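Local coordinates for alpha-n-acetylglucosaminidase family protein (Clostridium perfringens, PDB 4A41) that binds galactose through a family 32 carbohydrate-binding module, part of a larger enzyme that probably removes terminal alpha-linked N-acetylglucosamine from glycans, at residues Asp52-Glu55 with Asn56-Trp59; Ser107-Gly110 with Asn111-Arg114. One frame throughout, in Å; residues are numbered along the deposited sequence.

Both contacts are local, each made within eight consecutive residues near the surface of one beta-sandwich module, and they lie on opposite sides of its centre, about 26 Å apart between centres. Interaction 1 folds 52-57 round a calcium ion, so its chemistry is that of oxygen ligands converging on a metal, with T57 buried while the other residues of the contact are partly or fully exposed. Interaction 2 turns the chain between strands 102-107 and 113-120 without a metal; there a serine hydroxyl, an aspartate carboxylate and a salt bridge do the holding. The first leads into strand 59-60 of the four-stranded sheet, whereas the second joins two neighbouring strands at one edge of the five-stranded sheet.

Interaction 1 (Asp52-Glu55 with Asn56-Trp59). With CA (calcium ion), chain B.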
loop_
_atom_site.group_PDB
_atom_site.type_symbol
_atom_site.label_atom_id
_atom_site.label_comp_id
_atom_site.label_asym_id
_atom_site.label_seq_id
_atom_site.Cartn_x
_atom_site.Cartn_y
_atom_site.Cartn_z
ATOM N N ASP A 52 -5.176 8.014 -5.301
ATOM C CA ASP A 52 -5.740 9.173 -6.012
ATOM C C ASP A 52 -5.787 9.027 -7.533
ATOM O O ASP A 52 -6.178 9.981 -8.246
ATOM C CB ASP A 52 -5.023 10.471 -5.585
ATOM C CG ASP A 52 -3.542 10.455 -5.923
ATOM O OD1 ASP A 52 -3.064 9.449 -6.486
ATOM O OD2 ASP A 52 -2.869 11.461 -5.654
ATOM N N GLY A 53 -5.436 7.849 -8.043
ATOM C CA GLY A 53 -5.451 7.583 -9.485
ATOM C C GLY A 53 -4.387 8.351 -10.263
ATOM O O GLY A 53 -4.483 8.492 -11.490
ATOM N N LYS A 54 -3.373 8.831 -9.555
ATOM C CA LYS A 54 -2.290 9.635 -10.133
ATOM C C LYS A 54 -0.972 8.916 -9.916
ATOM O O LYS A 54 -0.521 8.759 -8.775
ATOM C CB LYS A 54 -2.228 11.026 -9.489
ATOM C CG LYS A 54 -3.472 11.847 -9.798
ATOM C CD LYS A 54 -3.479 13.192 -9.120
ATOM C CE LYS A 54 -4.616 14.087 -9.674
ATOM N NZ LYS A 54 -5.906 13.369 -9.937
ATOM N N GLU A 55 -0.335 8.525 -11.005
ATOM C CA GLU A 55 0.888 7.732 -10.932
ATOM C C GLU A 55 2.111 8.547 -10.493
ATOM O O GLU A 55 3.104 7.978 -10.031
ATOM C CB GLU A 55 1.139 6.978 -12.244
ATOM C CG GLU A 55 -0.056 6.100 -12.656
ATOM C CD GLU A 55 0.210 5.258 -13.884
ATOM O OE1 GLU A 55 1.349 5.293 -14.400
ATOM O OE2 GLU A 55 -0.727 4.561 -14.334
ATOM N N ASN A 56 1.999 9.881 -10.589
ATOM C CA ASN A 56 3.068 10.790 -10.148
ATOM C C ASN A 56 3.075 11.135 -8.666
ATOM O O ASN A 56 4.029 11.715 -8.191
ATOM C CB ASN A 56 3.076 12.101 -10.965
ATOM C CG ASN A 56 1.806 12.894 -10.779
ATOM O OD1 ASN A 56 0.724 12.334 -10.835
ATOM N ND2 ASN A 56 1.923 14.209 -10.565
ATOM N N THR A 57 2.011 10.786 -7.940
ATOM C CA THR A 57 1.929 11.075 -6.503
ATOM C C THR A 57 2.053 9.773 -5.723
ATOM O O THR A 57 1.507 8.727 -6.123
ATOM C CB THR A 57 0.614 11.746 -6.113
ATOM O OG1 THR A 57 -0.479 10.830 -6.302
ATOM C CG2 THR A 57 0.325 12.958 -6.978
ATOM N N ILE A 58 2.752 9.851 -4.592
ATOM C CA ILE A 58 3.044 8.638 -3.840
ATOM C C ILE A 58 2.827 8.830 -2.348
ATOM O O ILE A 58 3.036 9.922 -1.805
ATOM C CB ILE A 58 4.512 8.134 -4.109
ATOM C CG1 ILE A 58 5.562 9.055 -3.442
ATOM C CG2 ILE A 58 4.734 7.928 -5.637
ATOM C CD1 ILE A 58 7.019 8.684 -3.730
ATOM N N TRP A 59 2.365 7.770 -1.680
ATOM C CA TRP A 59 2.583 7.658 -0.228
ATOM C C TRP A 59 4.064 7.400 -0.029
ATOM O O TRP A 59 4.677 6.661 -0.822
ATOM C CB TRP A 59 1.810 6.466 0.331
ATOM C CG TRP A 59 2.238 6.049 1.707
ATOM C CD1 TRP A 59 2.199 6.806 2.846
ATOM C CD2 TRP A 59 2.776 4.775 2.091
ATOM N NE1 TRP A 59 2.689 6.084 3.915
ATOM C CE2 TRP A 59 3.035 4.833 3.484
ATOM C CE3 TRP A 59 3.048 3.575 1.391
ATOM C CZ2 TRP A 59 3.566 3.750 4.191
ATOM C CZ3 TRP A 59 3.563 2.486 2.101
ATOM C CH2 TRP A 59 3.804 2.582 3.493
HETATM CA CA CA B . -0.890 8.334 -6.517
#
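D52 and T57 meet side chain to side chain beside the calcium ion. D52 splits its carboxylate between two jobs: OD1 binds the calcium at 2.4 Å, while OD2 takes a hydrogen bond from T57 OG1 on its syn lone pair, with OD2 and OG1 2.6 Å apart. That hydroxyl is itself a ligand, with T57 OG1 2.5 Å from the metal, so its orientation is fixed from two sides. T57 binds twice, because its carbonyl O also reaches the calcium; with OG1 lying between the backbone N and the carbonyl carbon (chi1 67°), both oxygens can face the same ion. The carbonyl O of K54 adds a fourth ligand at 2.3 Å from the metal. F49 O, A155 O and E156 OE2 complete the site.

One step out, the backbone holds these ligands in place. D52 OD1 accepts from K54 N at 3.1 Å, which closes an Asx turn; the N-H comes from above the carboxylate plane, 55° out of it. K54 to T57 then forms a type I beta turn, whose bond from T57 N to K54 O is weak at 3.3 Å; the same carbonyl also binds the metal. On the outer side of the turn the N56 amide leans back over K54, its OD1 3.5 Å from K54 CB, while the lysine chain runs off toward solvent.

The sugar pocket lies elsewhere: the T57 side chain is about 11 Å from the bound galactose, so this calcium does not touch the ligand. A calcium-bound loop of this kind recurs in family 32 modules. Here it falls between strands 31-34 and 59-60. A155 and E156 bring strand 153-160 to the metal, and the chain then runs on into strand 59-60, where the W59 backbone bonds to that of A154.

Interaction 2 (Ser107-Gly110 with Asn111-Arg114); sequences SEDG and NNFR
The CB of S107 sits over the face of the F113 ring, 3.5 Å from its centroid and 10° off the normal, a CH-pi contact. A chi1 of 179° swings OG away from the backbone N and into the loop, where it donates to N112 O at 2.7 Å, approaching from above that carbonyl's plane. S107 OG also accepts from D109 N and G110 N, so that three bonds, one given and two received, grip the hydroxyl: an ST turn and an ST motif sharing one serine. D109 adds a second set of bonds beside it. Its OD1 takes N112 N on the syn lone pair at 2.8 Å and N111 N from above the carboxylate plane, while OD2 receives N112 ND2 at 2.8 Å, nearly in the amide plane. These bonds shape the connection between antiparallel strands 102-107 and 113-120 of the beta-sandwich, with G110 at positive phi.

The solvent side is looser. A water bridges E108 N and N112 O, and beyond it E108 OE2 offers its anti lone pair to R114 NH1 at 3.0 Å in a salt bridge whose N-H...O line is bent, the carboxylate and guanidinium planes 70° apart. The guanidinium's NH2 is committed elsewhere, to K136 O and T135 OG1.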
loop_
_atom_site.group_PDB
_atom_site.type_symbol
_atom_site.label_atom_id
_atom_site.label_comp_id
_atom_site.label_asym_id
_atom_site.label_seq_id
_atom_site.Cartn_x
_atom_site.Cartn_y
_atom_site.Cartn_z
ATOM N N SER A 107 -8.712 -7.131 7.318
ATOM C CA SER A 107 -9.501 -7.040 8.551
ATOM C C SER A 107 -10.949 -6.895 8.150
ATOM O O SER A 107 -11.246 -6.392 7.064
ATOM C CB SER A 107 -9.092 -5.821 9.390
ATOM O OG SER A 107 -9.879 -5.718 10.587
ATOM N N GLU A 108 -11.848 -7.339 9.019
ATOM C CA GLU A 108 -13.275 -7.078 8.866
ATOM C C GLU A 108 -13.788 -6.154 9.976
ATOM O O GLU A 108 -14.997 -5.910 10.083
ATOM C CB GLU A 108 -14.049 -8.404 8.846
ATOM C CG GLU A 108 -13.783 -9.174 7.591
ATOM C CD GLU A 108 -14.390 -10.543 7.650
ATOM O OE1 GLU A 108 -15.606 -10.645 7.364
ATOM O OE2 GLU A 108 -13.649 -11.500 7.997
ATOM N N ASP A 109 -12.889 -5.637 10.809
ATOM C CA ASP A 109 -13.325 -4.686 11.836
ATOM C C ASP A 109 -12.470 -3.424 11.946
ATOM O O ASP A 109 -12.804 -2.507 12.697
ATOM C CB ASP A 109 -13.513 -5.377 13.206
ATOM C CG ASP A 109 -12.225 -5.928 13.784
ATOM O OD1 ASP A 109 -11.110 -5.602 13.302
ATOM O OD2 ASP A 109 -12.322 -6.707 14.770
ATOM N N GLY A 110 -11.379 -3.363 11.185
ATOM C CA GLY A 110 -10.510 -2.186 11.227
ATOM C C GLY A 110 -9.430 -2.242 12.286
ATOM O O GLY A 110 -8.531 -1.395 12.290
ATOM N N ASN A 111 -9.519 -3.232 13.176
ATOM C CA ASN A 111 -8.590 -3.354 14.313
ATOM C C ASN A 111 -7.775 -4.641 14.294
ATOM O O ASN A 111 -6.542 -4.627 14.457
ATOM C CB ASN A 111 -9.357 -3.249 15.648
ATOM C CG ASN A 111 -10.000 -1.884 15.849
ATOM O OD1 ASN A 111 -9.394 -0.846 15.547
ATOM N ND2 ASN A 111 -11.227 -1.875 16.366
ATOM N N ASN A 112 -8.471 -5.754 14.068
ATOM C CA ASN A 112 -7.852 -7.078 14.097
ATOM C C ASN A 112 -7.555 -7.549 12.679
ATOM O O ASN A 112 -8.475 -7.643 11.870
ATOM C CB ASN A 112 -8.784 -8.067 14.785
ATOM C CG ASN A 112 -9.023 -7.716 16.223
ATOM O OD1 ASN A 112 -8.098 -7.747 17.038
ATOM N ND2 ASN A 112 -10.255 -7.346 16.541
ATOM N N PHE A 113 -6.280 -7.817 12.392
ATOM C CA PHE A 113 -5.828 -8.167 11.025
ATOM C C PHE A 113 -5.354 -9.614 10.923
ATOM O O PHE A 113 -4.910 -10.196 11.915
ATOM C CB PHE A 113 -4.729 -7.185 10.540
ATOM C CG PHE A 113 -5.273 -5.836 10.122
ATOM C CD1 PHE A 113 -5.613 -4.862 11.067
ATOM C CD2 PHE A 113 -5.497 -5.559 8.779
ATOM C CE1 PHE A 113 -6.157 -3.635 10.680
ATOM C CE2 PHE A 113 -6.015 -4.347 8.383
ATOM C CZ PHE A 113 -6.375 -3.388 9.315
ATOM N N ARG A 114 -5.429 -10.182 9.725
ATOM C CA ARG A 114 -4.945 -11.526 9.455
ATOM C C ARG A 114 -4.142 -11.520 8.161
ATOM O O ARG A 114 -4.499 -10.791 7.213
ATOM C CB ARG A 114 -6.105 -12.539 9.395
ATOM C CG ARG A 114 -7.076 -12.388 8.224
ATOM C CD ARG A 114 -8.287 -13.338 8.328
ATOM N NE ARG A 114 -9.163 -13.224 7.145
ATOM C CZ ARG A 114 -10.260 -12.467 7.078
ATOM N NH1 ARG A 114 -10.645 -11.718 8.114
ATOM N NH2 ARG A 114 -10.967 -12.437 5.965
HETATM O O HOH W 1 -11.071 -8.864 11.394
#